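Local structure of listeriolysin O (Listeria monocytogenes, 4CDB) at residues A[162-174]-A[206-218]. The protein forms oligomeric pores in cholesterol-containing host membranes after a major conformational change, and so lyses the cells it binds. Residues are numbered along the deposited sequence; the frame is centred on the assembly and turned at random.
With NA (sodium ion), chain F; NA (sodium ion), chain Q; NA (sodium ion), chain K.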
loop_
_atom_site.group_PDB
_atom_site.type_symbol
_atom_site.label_atom_id
_atom_site.label_comp_id
_atom_site.label_asym_id
_atom_site.label_seq_id
_atom_site.Cartn_x
_atom_site.Cartn_y
_atom_site.Cartn_z
ATOM N N VAL A 162 4.447 18.566 20.888
ATOM C CA VAL A 162 3.368 18.657 19.915
ATOM C C VAL A 162 3.529 17.566 18.864
ATOM O O VAL A 162 4.450 17.608 18.049
ATOM C CB VAL A 162 3.317 20.036 19.239
ATOM C CG1 VAL A 162 2.277 20.919 19.917
ATOM C CG2 VAL A 162 4.693 20.691 19.256
ATOM N N SER A 163 2.631 16.586 18.897
ATOM C CA SER A 163 2.703 15.453 17.984
ATOM C C SER A 163 2.572 15.894 16.531
ATOM O O SER A 163 1.831 16.826 16.215
ATOM C CB SER A 163 1.626 14.418 18.320
ATOM O OG SER A 163 0.329 14.972 18.190
ATOM N N ALA A 164 3.308 15.223 15.655
ATOM C CA ALA A 164 3.260 15.519 14.232
ATOM C C ALA A 164 1.915 15.103 13.658
ATOM O O ALA A 164 1.254 14.215 14.190
ATOM C CB ALA A 164 4.385 14.801 13.509
ATOM N N LYS A 165 1.509 15.758 12.577
ATOM C CA LYS A 165 0.313 15.355 11.849
ATOM C C LYS A 165 0.624 14.101 11.034
ATOM O O LYS A 165 1.566 14.088 10.242
ATOM C CB LYS A 165 -0.155 16.484 10.928
ATOM C CG LYS A 165 -1.259 16.081 9.964
ATOM C CD LYS A 165 -1.605 17.214 9.011
ATOM C CE LYS A 165 -2.615 16.761 7.966
ATOM N NZ LYS A 165 -2.969 17.856 7.020
ATOM N N ILE A 166 -0.156 13.045 11.235
ATOM C CA ILE A 166 0.093 11.780 10.543
ATOM C C ILE A 166 -0.703 11.644 9.245
ATOM O O ILE A 166 -1.933 11.712 9.247
ATOM C CB ILE A 166 -0.190 10.552 11.445
ATOM C CG1 ILE A 166 0.928 10.364 12.469
ATOM C CG2 ILE A 166 -0.314 9.292 10.610
ATOM C CD1 ILE A 166 0.726 11.131 13.747
ATOM N N ASP A 167 0.013 11.456 8.141
ATOM C CA ASP A 167 -0.604 11.131 6.861
ATOM C C ASP A 167 -0.182 9.710 6.480
ATOM O O ASP A 167 0.990 9.458 6.200
ATOM C CB ASP A 167 -0.168 12.130 5.788
ATOM C CG ASP A 167 -1.102 12.153 4.594
ATOM O OD1 ASP A 167 -1.806 11.148 4.367
ATOM O OD2 ASP A 167 -1.129 13.180 3.882
ATOM N N TYR A 168 -1.141 8.787 6.476
ATOM C CA TYR A 168 -0.849 7.360 6.338
ATOM C C TYR A 168 -1.558 6.724 5.139
ATOM O O TYR A 168 -2.740 6.977 4.903
ATOM C CB TYR A 168 -1.241 6.632 7.627
ATOM C CG TYR A 168 -0.980 5.144 7.622
ATOM C CD1 TYR A 168 0.264 4.639 7.970
ATOM C CD2 TYR A 168 -1.982 4.244 7.282
ATOM C CE1 TYR A 168 0.507 3.280 7.973
ATOM C CE2 TYR A 168 -1.748 2.882 7.280
ATOM C CZ TYR A 168 -0.501 2.406 7.627
ATOM O OH TYR A 168 -0.260 1.053 7.628
ATOM N N ASP A 169 -0.829 5.893 4.396
ATOM C CA ASP A 169 -1.369 5.207 3.224
ATOM C C ASP A 169 -0.754 3.818 3.074
ATOM O O ASP A 169 0.465 3.667 3.152
ATOM C CB ASP A 169 -1.099 6.021 1.955
ATOM C CG ASP A 169 -2.300 6.826 1.511
ATOM O OD1 ASP A 169 -3.433 6.322 1.654
ATOM O OD2 ASP A 169 -2.113 7.959 1.019
ATOM N N ASP A 170 -1.597 2.810 2.859
ATOM C CA ASP A 170 -1.121 1.441 2.664
ATOM C C ASP A 170 -1.877 0.716 1.548
ATOM O O ASP A 170 -3.045 1.012 1.288
ATOM C CB ASP A 170 -1.195 0.638 3.969
ATOM C CG ASP A 170 -2.581 0.656 4.598
ATOM O OD1 ASP A 170 -3.532 1.162 3.968
ATOM O OD2 ASP A 170 -2.718 0.151 5.733
ATOM N N GLU A 171 -1.201 -0.231 0.900
ATOM C CA GLU A 171 -1.785 -1.000 -0.198
ATOM C C GLU A 171 -1.050 -2.315 -0.406
ATOM O O GLU A 171 0.182 -2.352 -0.395
ATOM C CB GLU A 171 -1.727 -0.209 -1.506
ATOM C CG GLU A 171 -2.954 0.624 -1.810
ATOM C CD GLU A 171 -4.186 -0.215 -2.091
ATOM O OE1 GLU A 171 -4.040 -1.345 -2.605
ATOM O OE2 GLU A 171 -5.303 0.265 -1.808
ATOM N N MET A 172 -1.804 -3.392 -0.607
ATOM C CA MET A 172 -1.207 -4.647 -1.036
ATOM C C MET A 172 -0.757 -4.457 -2.479
ATOM O O MET A 172 -1.559 -4.102 -3.343
ATOM C CB MET A 172 -2.206 -5.800 -0.933
ATOM C CG MET A 172 -2.706 -6.084 0.481
ATOM S SD MET A 172 -1.381 -6.481 1.642
ATOM C CE MET A 172 -0.648 -7.902 0.835
ATOM N N ALA A 173 0.528 -4.676 -2.733
ATOM C CA ALA A 173 1.111 -4.405 -4.046
ATOM C C ALA A 173 0.764 -5.463 -5.097
ATOM O O ALA A 173 0.753 -6.661 -4.809
ATOM C CB ALA A 173 2.620 -4.252 -3.926
ATOM N N TYR A 174 0.490 -5.009 -6.316
ATOM C CA TYR A 174 0.187 -5.910 -7.425
ATOM C C TYR A 174 0.801 -5.446 -8.747
ATOM O O TYR A 174 1.233 -6.268 -9.554
ATOM C CB TYR A 174 -1.323 -6.107 -7.570
ATOM C CG TYR A 174 -1.943 -6.824 -6.395
ATOM C CD1 TYR A 174 -1.697 -8.173 -6.174
ATOM C CD2 TYR A 174 -2.766 -6.153 -5.502
ATOM C CE1 TYR A 174 -2.256 -8.836 -5.097
ATOM C CE2 TYR A 174 -3.332 -6.807 -4.422
ATOM C CZ TYR A 174 -3.073 -8.148 -4.225
ATOM O OH TYR A 174 -3.632 -8.805 -3.153
ATOM N N MET A 206 4.631 -14.913 -3.338
ATOM C CA MET A 206 4.737 -14.057 -2.160
ATOM C C MET A 206 3.658 -12.972 -2.114
ATOM O O MET A 206 2.979 -12.712 -3.107
ATOM C CB MET A 206 6.124 -13.413 -2.090
ATOM C CG MET A 206 6.391 -12.403 -3.191
ATOM S SD MET A 206 7.893 -11.447 -2.912
ATOM C CE MET A 206 9.098 -12.758 -2.721
ATOM N N GLN A 207 3.506 -12.350 -0.947
ATOM C CA GLN A 207 2.581 -11.235 -0.774
ATOM C C GLN A 207 3.319 -10.026 -0.210
ATOM O O GLN A 207 4.062 -10.144 0.766
ATOM C CB GLN A 207 1.424 -11.623 0.149
ATOM C CG GLN A 207 0.529 -12.722 -0.399
ATOM C CD GLN A 207 -0.746 -12.887 0.403
ATOM O OE1 GLN A 207 -1.652 -12.057 0.328
ATOM N NE2 GLN A 207 -0.822 -13.962 1.179
ATOM N N GLU A 208 3.119 -8.864 -0.826
ATOM C CA GLU A 208 3.808 -7.653 -0.393
ATOM C C GLU A 208 2.858 -6.479 -0.182
ATOM O O GLU A 208 1.869 -6.329 -0.896
ATOM C CB GLU A 208 4.913 -7.270 -1.382
ATOM C CG GLU A 208 5.997 -8.325 -1.532
ATOM C CD GLU A 208 7.235 -7.811 -2.244
ATOM O OE1 GLU A 208 7.092 -7.093 -3.255
ATOM O OE2 GLU A 208 8.355 -8.135 -1.793
ATOM N N GLU A 209 3.169 -5.653 0.812
ATOM C CA GLU A 209 2.405 -4.437 1.063
ATOM C C GLU A 209 3.329 -3.223 1.050
ATOM O O GLU A 209 4.458 -3.284 1.543
ATOM C CB GLU A 209 1.668 -4.522 2.399
ATOM C CG GLU A 209 0.690 -3.379 2.638
ATOM C CD GLU A 209 0.114 -3.382 4.041
ATOM O OE1 GLU A 209 0.793 -3.874 4.965
ATOM O OE2 GLU A 209 -1.019 -2.889 4.217
ATOM N N VAL A 210 2.844 -2.126 0.476
ATOM C CA VAL A 210 3.596 -0.877 0.451
ATOM C C VAL A 210 2.921 0.155 1.348
ATOM O O VAL A 210 1.713 0.378 1.254
ATOM C CB VAL A 210 3.732 -0.334 -0.980
ATOM C CG1 VAL A 210 4.394 1.035 -0.974
ATOM C CG2 VAL A 210 4.534 -1.304 -1.824
ATOM N N ILE A 211 3.709 0.771 2.223
ATOM C CA ILE A 211 3.189 1.731 3.186
ATOM C C ILE A 211 3.881 3.088 3.057
ATOM O O ILE A 211 5.105 3.161 2.939
ATOM C CB ILE A 211 3.363 1.213 4.631
ATOM C CG1 ILE A 211 2.631 -0.115 4.818
ATOM C CG2 ILE A 211 2.873 2.239 5.639
ATOM C CD1 ILE A 211 2.795 -0.706 6.198
ATOM N N SER A 212 3.088 4.157 3.067
ATOM C CA SER A 212 3.619 5.514 3.103
ATOM C C SER A 212 3.262 6.155 4.444
ATOM O O SER A 212 2.085 6.347 4.754
ATOM C CB SER A 212 3.052 6.341 1.949
ATOM O OG SER A 212 3.647 7.625 1.895
ATOM N N PHE A 213 4.276 6.478 5.240
ATOM C CA PHE A 213 4.057 7.027 6.577
ATOM C C PHE A 213 4.634 8.441 6.691
ATOM O O PHE A 213 5.849 8.623 6.778
ATOM C CB PHE A 213 4.670 6.100 7.633
ATOM C CG PHE A 213 4.385 6.512 9.052
ATOM C CD1 PHE A 213 3.106 6.400 9.578
ATOM C CD2 PHE A 213 5.400 6.991 9.866
ATOM C CE1 PHE A 213 2.842 6.773 10.889
ATOM C CE2 PHE A 213 5.143 7.363 11.177
ATOM C CZ PHE A 213 3.864 7.255 11.688
ATOM N N LYS A 214 3.756 9.440 6.682
ATOM C CA LYS A 214 4.189 10.830 6.772
ATOM C C LYS A 214 3.997 11.403 8.171
ATOM O O LYS A 214 2.918 11.295 8.757
ATOM C CB LYS A 214 3.447 11.707 5.757
ATOM C CG LYS A 214 3.791 11.449 4.297
ATOM C CD LYS A 214 3.195 12.532 3.400
ATOM C CE LYS A 214 3.516 12.293 1.931
ATOM N NZ LYS A 214 2.856 11.065 1.409
ATOM N N GLN A 215 5.055 12.011 8.694
ATOM C CA GLN A 215 4.976 12.779 9.929
ATOM C C GLN A 215 5.209 14.256 9.617
ATOM O O GLN A 215 6.344 14.693 9.420
ATOM C CB GLN A 215 5.989 12.260 10.953
ATOM C CG GLN A 215 5.655 10.875 11.493
ATOM C CD GLN A 215 6.829 10.210 12.182
ATOM O OE1 GLN A 215 7.976 10.367 11.767
ATOM N NE2 GLN A 215 6.547 9.462 13.245
ATOM N N ILE A 216 4.121 15.016 9.553
ATOM C CA ILE A 216 4.189 16.422 9.173
ATOM C C ILE A 216 4.327 17.316 10.402
ATOM O O ILE A 216 3.452 17.338 11.266
ATOM C CB ILE A 216 2.943 16.842 8.370
ATOM C CG1 ILE A 216 2.734 15.896 7.186
ATOM C CG2 ILE A 216 3.063 18.291 7.909
ATOM C CD1 ILE A 216 1.399 16.067 6.489
ATOM N N TYR A 217 5.429 18.058 10.468
ATOM C CA TYR A 217 5.709 18.921 11.608
ATOM C C TYR A 217 5.017 20.274 11.471
ATOM O O TYR A 217 4.557 20.849 12.459
ATOM C CB TYR A 217 7.217 19.113 11.768
ATOM C CG TYR A 217 7.977 17.822 11.967
ATOM C CD1 TYR A 217 7.401 16.752 12.639
ATOM C CD2 TYR A 217 9.268 17.669 11.477
ATOM C CE1 TYR A 217 8.089 15.569 12.824
ATOM C CE2 TYR A 217 9.966 16.487 11.658
ATOM C CZ TYR A 217 9.371 15.441 12.331
ATOM O OH TYR A 217 10.061 14.263 12.510
ATOM N N TYR A 218 4.951 20.778 10.243
ATOM C CA TYR A 218 4.296 22.052 9.975
ATOM C C TYR A 218 4.001 22.247 8.492
ATOM O O TYR A 218 4.614 21.607 7.633
ATOM C CB TYR A 218 5.134 23.222 10.504
ATOM C CG TYR A 218 6.552 23.268 9.974
ATOM C CD1 TYR A 218 6.858 23.965 8.813
ATOM C CD2 TYR A 218 7.585 22.623 10.641
ATOM C CE1 TYR A 218 8.151 24.014 8.327
ATOM C CE2 TYR A 218 8.881 22.665 10.163
ATOM C CZ TYR A 218 9.159 23.362 9.007
ATOM O OH TYR A 218 10.448 23.405 8.530
HETATM NA NA NA F . -4.031 3.913 2.138
HETATM NA NA NA Q . -0.440 -2.732 6.971
HETATM NA NA NA K . -5.556 -1.194 -4.745
HETATM O O HOH W 1 1.382 9.146 3.396
HETATM O O HOH W 2 0.347 12.536 1.061
HETATM O O HOH W 3 0.985 -8.444 -2.869
HETATM O O HOH W 4 -1.530 -10.408 -1.697
#
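Tyr168 and Phe213 are a non-hydrogen-bonded pair where strands 165-172 and 207-222 run antiparallel, and their rings meet edge to edge, Tyr168 CD1 lying 3.7 Å from Phe213 CD1. The pairing puts both on one face of the sheet; chi1 near 180° sets each CG beside its own carbonyl carbon. Ile166 CG2 meets Phe213 CE1 obliquely, and Ile211 CG2 comes at a slant to within 3.5 Å of Tyr168 CE1. The tyrosine hydroxyl gives a hydrogen bond to Asp170 OD2 from above the carboxylate plane, at 3.2 Å. Farther along, Glu209 extends to hold a sodium ion with both carboxylate oxygens, OE1 at 2.6 Å; Asp282 also binds it. Met172, its chain folded at the last two torsions, brings SD to 3.7 Å from Glu209 CB.

The opposite face is more polar. Asp167 CB presses on Lys214 CB at 3.6 Å, but their charged ends are joined by a water that donates to Asp167 OD2 and accepts from Lys214 NZ, which also bonds Gln78. A second water links NZ to Asp167 O and Ser212 OG. Asp169 OD1 and Glu171 OE1 each bind a separate sodium ion, Gln178 and Tyr368 completing the Glu171 site, and Glu171 OE2 forms a salt bridge with Lys182.

Paired backbone bonds run from Lys165–Ile216 to Glu171–Val210, with Ala173 N to Glu208 O beyond. In this core antiparallel sheet of the soluble toxin, strand 262-270 pairs with the other edge of 207-222. Helix 277-286 packs against Met172 and Glu209, and helix 176-183 against Asp169, Ser212 and Ala173; both probably refold into membrane-spanning strands in the pore.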